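Local coordinates for protein ALDH21) (Physcomitrella patens subsp. patens, PDB 5MZ5) that oxidises succinic semialdehyde to succinate, using NADP(+) as the electron acceptor, at residues Ala119-Met124 / Thr217-Leu222; Met184-Asn189 / Asn193-Lys198; Leu261-Thr264 / Pro268-Trp271. All coordinates share one frame; numbering follows the deposited sequence.

All three contacts belong to the Rossmann-like part of this aldehyde dehydrogenase that binds NADP(+). Interactions 2 and 3 are neighbours, with centres 11 Å apart. They share a sheet in which strands 182-185 and 260-264 run side by side. K198 links them, since its NZ lies 2.8 Å from T262 OG1 and 2.8 Å from T264 OG1, both probable hydrogen bonds. Interaction 1 sits on the other side of interaction 2, centre to centre about 12 Å away. There T217 OG1 comes within 3.1 Å of W188 CA. Interactions 1 and 3 do not touch. Interaction 2 itself carries S186 and W188, which bind NADP(+), and N189, which binds succinate.

Interaction 1. Residues Ala119-Met124 / Thr217-Leu222; sequences AQTLTM and TPLSAL
L219 meets T121 and M124 where helix 219-229 begins beside helix 115-126. Its CB points toward the other helix and lies 3.8 Å from T121 CG2. The chain then turns at chi1 -46°, with CG anti to the carbonyl carbon. This lifts CG clear of the T121 methyl, while CD1 comes back to it and goes on to M124. CD1 is 4.0 Å from T121 CG2 and 3.6 Å from M124 CE. The leucine therefore lies across both partners, and crosses each at about a right angle.

M124 reaches the leucine by a detour. Its chain is bent at both chi2 and chi3, and these bends bring the terminal methyl to CD1. On T121 the methyl branch makes the contact. Its hydroxyl OG1 is instead hydrogen-bonded to the backbone O of E117, one turn back in its own helix.

The second patch is at L122 and S220, the pair with the nearest CA atoms, 6.6 Å apart. L122 starts away from the other helix, yet its CD2 reaches 3.4 Å from S220 OG, and CG is 3.7 Å from the same oxygen. This is van der Waals contact. The hydroxyl has its polar partner elsewhere, in a hydrogen bond with E125 OE2. The other carboxylate oxygen of E125 accepts from L219 N. One acid just beyond 119-124 thus holds two groups at the start of helix 219-229.

Strands 38-44 and 66-71 add Y40, A68 and V70 around L219. The arrangement is a helix-to-helix contact at the edge of the Rossmann-like coenzyme domain. It packs helix 115-126 against the helix that follows strand 209-212 in a beta-alpha-beta crossover.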
loop_
_atom_site.group_PDB
_atom_site.type_symbol
_atom_site.label_atom_id
_atom_site.label_comp_id
_atom_site.label_asym_id
_atom_site.label_seq_id
_atom_site.Cartn_x
_atom_site.Cartn_y
_atom_site.Cartn_z
ATOM N N ALA A 119 -3.844 36.002 -10.596
ATOM C CA ALA A 119 -4.079 35.740 -12.023
ATOM C C ALA A 119 -3.609 36.921 -12.902
ATOM O O ALA A 119 -2.923 36.694 -13.905
ATOM C CB ALA A 119 -5.547 35.430 -12.281
ATOM N N GLN A 120 -3.940 38.161 -12.498
ATOM C CA GLN A 120 -3.543 39.378 -13.217
ATOM C C GLN A 120 -2.017 39.545 -13.254
ATOM O O GLN A 120 -1.475 39.860 -14.305
ATOM C CB GLN A 120 -4.224 40.636 -12.631
ATOM C CG GLN A 120 -5.735 40.739 -12.935
ATOM C CD GLN A 120 -6.060 40.964 -14.394
ATOM O OE1 GLN A 120 -5.325 41.633 -15.129
ATOM N NE2 GLN A 120 -7.186 40.426 -14.844
ATOM N N THR A 121 -1.337 39.282 -12.118
ATOM C CA THR A 121 0.121 39.331 -11.971
ATOM C C THR A 121 0.771 38.278 -12.861
ATOM O O THR A 121 1.793 38.563 -13.476
ATOM C CB THR A 121 0.513 39.148 -10.492
ATOM O OG1 THR A 121 -0.098 40.182 -9.722
ATOM C CG2 THR A 121 2.016 39.182 -10.275
ATOM N N LEU A 122 0.180 37.064 -12.910
ATOM C CA LEU A 122 0.624 35.947 -13.733
ATOM C C LEU A 122 0.596 36.294 -15.200
ATOM O O LEU A 122 1.592 36.099 -15.878
ATOM C CB LEU A 122 -0.263 34.728 -13.495
ATOM C CG LEU A 122 0.278 33.605 -12.668
ATOM C CD1 LEU A 122 -0.759 32.503 -12.566
ATOM C CD2 LEU A 122 1.572 33.028 -13.287
ATOM N N THR A 123 -0.542 36.803 -15.699
ATOM C CA THR A 123 -0.702 37.226 -17.095
ATOM C C THR A 123 0.316 38.318 -17.454
ATOM O O THR A 123 0.962 38.248 -18.499
ATOM C CB THR A 123 -2.153 37.662 -17.330
ATOM O OG1 THR A 123 -2.924 36.476 -17.372
ATOM C CG2 THR A 123 -2.345 38.442 -18.652
ATOM N N MET A 124 0.465 39.309 -16.569
ATOM C CA MET A 124 1.399 40.411 -16.738
ATOM C C MET A 124 2.857 39.918 -16.909
ATOM O O MET A 124 3.504 40.259 -17.909
ATOM C CB MET A 124 1.236 41.408 -15.565
ATOM C CG MET A 124 2.054 42.685 -15.690
ATOM S SD MET A 124 3.767 42.429 -15.139
ATOM C CE MET A 124 3.524 42.485 -13.353
ATOM N N THR A 217 10.078 35.860 -14.468
ATOM C CA THR A 217 8.768 35.696 -13.837
ATOM C C THR A 217 8.880 35.423 -12.304
ATOM O O THR A 217 8.388 34.388 -11.849
ATOM C CB THR A 217 8.006 34.545 -14.530
ATOM O OG1 THR A 217 8.742 33.335 -14.324
ATOM C CG2 THR A 217 7.743 34.783 -16.015
ATOM N N PRO A 218 9.450 36.331 -11.472
ATOM C CA PRO A 218 9.595 36.002 -10.041
ATOM C C PRO A 218 8.440 36.381 -9.127
ATOM O O PRO A 218 8.448 35.981 -7.972
ATOM C CB PRO A 218 10.847 36.798 -9.645
ATOM C CG PRO A 218 10.775 38.022 -10.499
ATOM C CD PRO A 218 10.096 37.629 -11.789
ATOM N N LEU A 219 7.508 37.206 -9.602
ATOM C CA LEU A 219 6.461 37.781 -8.761
ATOM C C LEU A 219 5.503 36.782 -8.171
ATOM O O LEU A 219 5.048 37.003 -7.053
ATOM C CB LEU A 219 5.696 38.890 -9.492
ATOM C CG LEU A 219 6.531 39.915 -10.250
ATOM C CD1 LEU A 219 5.628 40.834 -11.015
ATOM C CD2 LEU A 219 7.488 40.695 -9.309
ATOM N N SER A 220 5.196 35.696 -8.904
ATOM C CA SER A 220 4.299 34.619 -8.461
ATOM C C SER A 220 4.915 33.907 -7.274
ATOM O O SER A 220 4.218 33.627 -6.284
ATOM C CB SER A 220 4.023 33.634 -9.594
ATOM O OG SER A 220 3.218 34.253 -10.577
ATOM N N ALA A 221 6.237 33.653 -7.358
ATOM C CA ALA A 221 6.986 33.048 -6.265
ATOM C C ALA A 221 7.060 33.999 -5.062
ATOM O O ALA A 221 6.989 33.549 -3.923
ATOM C CB ALA A 221 8.376 32.689 -6.725
ATOM N N LEU A 222 7.171 35.309 -5.320
ATOM C CA LEU A 222 7.271 36.314 -4.271
ATOM C C LEU A 222 5.951 36.509 -3.537
ATOM O O LEU A 222 5.976 36.819 -2.352
ATOM C CB LEU A 222 7.857 37.644 -4.798
ATOM C CG LEU A 222 9.345 37.578 -5.245
ATOM C CD1 LEU A 222 9.757 38.875 -5.952
ATOM C CD2 LEU A 222 10.290 37.250 -4.066
#

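Interaction 2. Residues Met184-Asn189 / Asn193-Lys198; sequences MVSPWN and NLVAHK
The N189 amide is met by L194 CD1, which lies 4.0 Å from ND2 and 4.2 Å from OD1. The two side chains cross obliquely. The H197 ring takes N193 OD1 at its edge, in plane, and its NE2 is hydrogen-bonded to D477. The indole of W188 has a cation-pi contact with R216 and meets the F416 ring with the planes at about 85°.

Beside N189, the P187 ring rests on the same leucine. P187 CG is 3.6 Å from L194 CD1, and P187 CD is 3.8 Å from L194 CB. The two side chains cross at about a right angle.

These residues come from the end of the first strand, the loop after it and the start of the helix of the beta-alpha-beta unit 182-185, 193-205 and 209-212, part of the Rossmann-like fold. The loop carries S186 and W188 of the NADP(+) site and N189 of the succinate site.

S186 sets its OG between backbone N and carbonyl carbon, chi1 55°. The hydroxyl comes to 3.4 Å from V195 CG2.

At the strand end, M184 and K198 slide past each other in opposite directions. M184 SD is 3.8 Å from K198 CB, while M184 CE reaches the backbone O of K198 at 3.2 Å. The lysine chain runs extended as far as CE, which passes V185 O at 3.4 Å. It then bends at chi4, -53°. The buried NZ is hydrogen-bonded to T262 OG1 and T264 OG1 and forms a salt bridge with E492.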
loop_
_atom_site.group_PDB
_atom_site.type_symbol
_atom_site.label_atom_id
_atom_site.label_comp_id
_atom_site.label_asym_id
_atom_site.label_seq_id
_atom_site.Cartn_x
_atom_site.Cartn_y
_atom_site.Cartn_z
ATOM N N MET A 184 15.722 24.757 -4.798
ATOM C CA MET A 184 14.655 24.772 -5.814
ATOM C C MET A 184 14.952 25.814 -6.850
ATOM O O MET A 184 15.281 26.948 -6.505
ATOM C CB MET A 184 13.263 25.040 -5.198
ATOM C CG MET A 184 12.885 24.097 -4.079
ATOM S SD MET A 184 11.358 24.639 -3.288
ATOM C CE MET A 184 11.069 23.274 -2.254
ATOM N N VAL A 185 14.869 25.418 -8.124
ATOM C CA VAL A 185 15.084 26.276 -9.284
ATOM C C VAL A 185 13.880 26.052 -10.188
ATOM O O VAL A 185 13.649 24.943 -10.658
ATOM C CB VAL A 185 16.454 26.025 -9.986
ATOM C CG1 VAL A 185 16.643 26.983 -11.170
ATOM C CG2 VAL A 185 17.627 26.165 -8.987
ATOM N N SER A 186 13.067 27.091 -10.357
ATOM C CA SER A 186 11.797 27.003 -11.073
ATOM C C SER A 186 11.790 27.740 -12.440
ATOM O O SER A 186 12.661 28.568 -12.688
ATOM C CB SER A 186 10.669 27.475 -10.165
ATOM O OG SER A 186 10.930 28.777 -9.673
ATOM N N PRO A 187 10.820 27.437 -13.341
ATOM C CA PRO A 187 10.832 28.067 -14.672
ATOM C C PRO A 187 9.928 29.303 -14.821
ATOM O O PRO A 187 9.241 29.722 -13.874
ATOM C CB PRO A 187 10.349 26.922 -15.564
ATOM C CG PRO A 187 9.296 26.249 -14.703
ATOM C CD PRO A 187 9.718 26.446 -13.246
ATOM N N TRP A 188 9.892 29.846 -16.048
ATOM C CA TRP A 188 9.103 31.010 -16.394
ATOM C C TRP A 188 7.761 30.680 -17.066
ATOM O O TRP A 188 6.911 31.570 -17.136
ATOM C CB TRP A 188 9.928 32.009 -17.246
ATOM C CG TRP A 188 10.573 31.414 -18.467
ATOM C CD1 TRP A 188 11.890 31.090 -18.618
ATOM C CD2 TRP A 188 9.927 31.071 -19.711
ATOM N NE1 TRP A 188 12.107 30.556 -19.874
ATOM C CE2 TRP A 188 10.920 30.532 -20.564
ATOM C CE3 TRP A 188 8.607 31.180 -20.194
ATOM C CZ2 TRP A 188 10.636 30.108 -21.876
ATOM C CZ3 TRP A 188 8.321 30.737 -21.481
ATOM C CH2 TRP A 188 9.331 30.223 -22.311
ATOM N N ASN A 189 7.563 29.438 -17.571
ATOM C CA ASN A 189 6.333 29.071 -18.314
ATOM C C ASN A 189 5.083 28.814 -17.423
ATOM O O ASN A 189 3.957 29.067 -17.889
ATOM C CB ASN A 189 6.565 27.922 -19.284
ATOM C CG ASN A 189 6.988 26.622 -18.660
ATOM O OD1 ASN A 189 8.073 26.486 -18.089
ATOM N ND2 ASN A 189 6.183 25.614 -18.852
ATOM N N ASN A 193 2.365 27.556 -10.636
ATOM C CA ASN A 193 2.116 26.127 -10.521
ATOM C C ASN A 193 3.385 25.285 -10.429
ATOM O O ASN A 193 3.430 24.370 -9.614
ATOM C CB ASN A 193 1.188 25.612 -11.638
ATOM C CG ASN A 193 0.759 24.166 -11.432
ATOM O OD1 ASN A 193 1.269 23.252 -12.075
ATOM N ND2 ASN A 193 -0.041 23.909 -10.425
ATOM N N LEU A 194 4.406 25.581 -11.241
ATOM C CA LEU A 194 5.626 24.781 -11.218
ATOM C C LEU A 194 6.498 25.117 -10.002
ATOM O O LEU A 194 7.330 24.293 -9.607
ATOM C CB LEU A 194 6.389 24.792 -12.554
ATOM C CG LEU A 194 5.633 24.040 -13.703
ATOM C CD1 LEU A 194 6.319 24.214 -15.068
ATOM C CD2 LEU A 194 5.449 22.559 -13.393
ATOM N N VAL A 195 6.189 26.239 -9.318
ATOM C CA VAL A 195 6.799 26.594 -8.028
ATOM C C VAL A 195 6.073 25.757 -6.955
ATOM O O VAL A 195 6.729 25.090 -6.142
ATOM C CB VAL A 195 6.726 28.115 -7.733
ATOM C CG1 VAL A 195 6.952 28.404 -6.245
ATOM C CG2 VAL A 195 7.726 28.876 -8.589
ATOM N N ALA A 196 4.709 25.781 -6.982
ATOM C CA ALA A 196 3.834 25.040 -6.060
ATOM C C ALA A 196 4.194 23.551 -6.010
ATOM O O ALA A 196 4.244 22.984 -4.920
ATOM C CB ALA A 196 2.363 25.215 -6.455
ATOM N N HIS A 197 4.529 22.945 -7.175
ATOM C CA HIS A 197 4.894 21.527 -7.273
ATOM C C HIS A 197 6.233 21.174 -6.594
ATOM O O HIS A 197 6.554 19.989 -6.463
ATOM C CB HIS A 197 4.839 21.043 -8.733
ATOM C CG HIS A 197 3.465 20.591 -9.128
ATOM N ND1 HIS A 197 2.899 19.433 -8.594
ATOM C CD2 HIS A 197 2.573 21.161 -9.972
ATOM C CE1 HIS A 197 1.711 19.327 -9.151
ATOM N NE2 HIS A 197 1.470 20.345 -9.984
ATOM N N LYS A 198 6.988 22.185 -6.129
ATOM C CA LYS A 198 8.230 21.985 -5.375
ATOM C C LYS A 198 8.022 22.404 -3.913
ATOM O O LYS A 198 8.362 21.649 -2.996
ATOM C CB LYS A 198 9.405 22.768 -6.002
ATOM C CG LYS A 198 9.747 22.341 -7.415
ATOM C CD LYS A 198 10.979 23.084 -7.935
ATOM C CE LYS A 198 11.268 22.800 -9.395
ATOM N NZ LYS A 198 11.353 21.334 -9.704
#

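Interaction 3. Residues Leu261-Thr264 / Pro268-Trp271; sequences LTFT and PIGW
F263 and G270 meet in the strand-turn-helix of the beta-alpha-beta unit 260-264, 267-276 and 281-285. The turn carries S266, which binds NADP(+). G265, G267 and G270 are spaced as in a Rossmann-type GxGxxG pattern, though their role here is not established.

The CB of F263 points toward the helix. CG is anti to the backbone N, chi1 173°, and this sends the ring out to the first turn of the helix. CE2 lies 3.5 Å from G270 CA, and CD2 is 3.6 Å from it. The approach is oblique to the ring. A CB on G270 would lie only 3.0 Å from F263 CE2, so the bare backbone lets the strand and helix come this close. An alanine in place of F263 would probably open a gap over G270 CA and leave the I269 methyl without its partner.

V185 and M284 of the flanking strands also touch the phenylalanine, as does L286 of the NADP(+) site. Further along, W271 has a cation-pi contact with K279 of the second subunit. I269 turns its CG2 branch to the far end of the F263 ring, 3.7 Å from CZ and 4.0 Å from CE1.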
loop_
_atom_site.group_PDB
_atom_site.type_symbol
_atom_site.label_atom_id
_atom_site.label_comp_id
_atom_site.label_asym_id
_atom_site.label_seq_id
_atom_site.Cartn_x
_atom_site.Cartn_y
_atom_site.Cartn_z
ATOM N N LEU A 261 18.582 18.914 -4.865
ATOM C CA LEU A 261 18.371 19.927 -5.870
ATOM C C LEU A 261 17.151 19.467 -6.716
ATOM O O LEU A 261 17.145 18.365 -7.257
ATOM C CB LEU A 261 19.615 20.131 -6.763
ATOM C CG LEU A 261 19.403 20.866 -8.100
ATOM C CD1 LEU A 261 18.848 22.308 -7.896
ATOM C CD2 LEU A 261 20.689 20.911 -8.903
ATOM N N THR A 262 16.140 20.322 -6.829
ATOM C CA THR A 262 14.966 20.066 -7.674
ATOM C C THR A 262 14.872 21.199 -8.690
ATOM O O THR A 262 14.690 22.377 -8.332
ATOM C CB THR A 262 13.675 19.760 -6.872
ATOM O OG1 THR A 262 12.600 19.626 -7.803
ATOM C CG2 THR A 262 13.340 20.820 -5.846
ATOM N N PHE A 263 15.051 20.827 -9.962
ATOM C CA PHE A 263 15.072 21.769 -11.076
ATOM C C PHE A 263 13.996 21.479 -12.104
ATOM O O PHE A 263 13.752 20.321 -12.465
ATOM C CB PHE A 263 16.465 21.774 -11.731
ATOM C CG PHE A 263 16.611 22.577 -13.005
ATOM C CD1 PHE A 263 16.884 23.936 -12.963
ATOM C CD2 PHE A 263 16.445 21.979 -14.249
ATOM C CE1 PHE A 263 17.041 24.676 -14.135
ATOM C CE2 PHE A 263 16.566 22.729 -15.426
ATOM C CZ PHE A 263 16.886 24.068 -15.363
ATOM N N THR A 264 13.345 22.553 -12.550
ATOM C CA THR A 264 12.382 22.538 -13.654
ATOM C C THR A 264 12.839 23.620 -14.620
ATOM O O THR A 264 12.981 24.780 -14.229
ATOM C CB THR A 264 10.929 22.712 -13.232
ATOM O OG1 THR A 264 10.576 21.642 -12.362
ATOM C CG2 THR A 264 9.971 22.686 -14.446
ATOM N N PRO A 268 19.496 21.217 -21.405
ATOM C CA PRO A 268 20.963 21.347 -21.322
ATOM C C PRO A 268 21.452 21.938 -20.004
ATOM O O PRO A 268 22.479 21.512 -19.483
ATOM C CB PRO A 268 21.318 22.239 -22.525
ATOM C CG PRO A 268 20.187 22.081 -23.458
ATOM C CD PRO A 268 18.965 21.906 -22.601
ATOM N N ILE A 269 20.692 22.906 -19.460
ATOM C CA ILE A 269 20.976 23.563 -18.181
ATOM C C ILE A 269 20.825 22.523 -17.056
ATOM O O ILE A 269 21.727 22.387 -16.227
ATOM C CB ILE A 269 20.041 24.807 -17.975
ATOM C CG1 ILE A 269 20.237 25.894 -19.104
ATOM C CG2 ILE A 269 20.141 25.404 -16.552
ATOM C CD1 ILE A 269 21.604 26.514 -19.275
ATOM N N GLY A 270 19.706 21.800 -17.068
ATOM C CA GLY A 270 19.369 20.780 -16.072
ATOM C C GLY A 270 20.360 19.640 -15.990
ATOM O O GLY A 270 20.861 19.342 -14.906
ATOM N N TRP A 271 20.675 19.020 -17.139
ATOM C CA TRP A 271 21.662 17.936 -17.180
ATOM C C TRP A 271 23.034 18.367 -16.680
ATOM O O TRP A 271 23.693 17.603 -15.993
ATOM C CB TRP A 271 21.741 17.286 -18.580
ATOM C CG TRP A 271 20.478 16.558 -18.952
ATOM C CD1 TRP A 271 19.670 16.811 -20.024
ATOM C CD2 TRP A 271 19.859 15.479 -18.230
ATOM N NE1 TRP A 271 18.625 15.925 -20.049
ATOM C CE2 TRP A 271 18.716 15.089 -18.962
ATOM C CE3 TRP A 271 20.182 14.780 -17.050
ATOM C CZ2 TRP A 271 17.898 14.026 -18.561
ATOM C CZ3 TRP A 271 19.365 13.732 -16.648
ATOM C CH2 TRP A 271 18.233 13.373 -17.388
#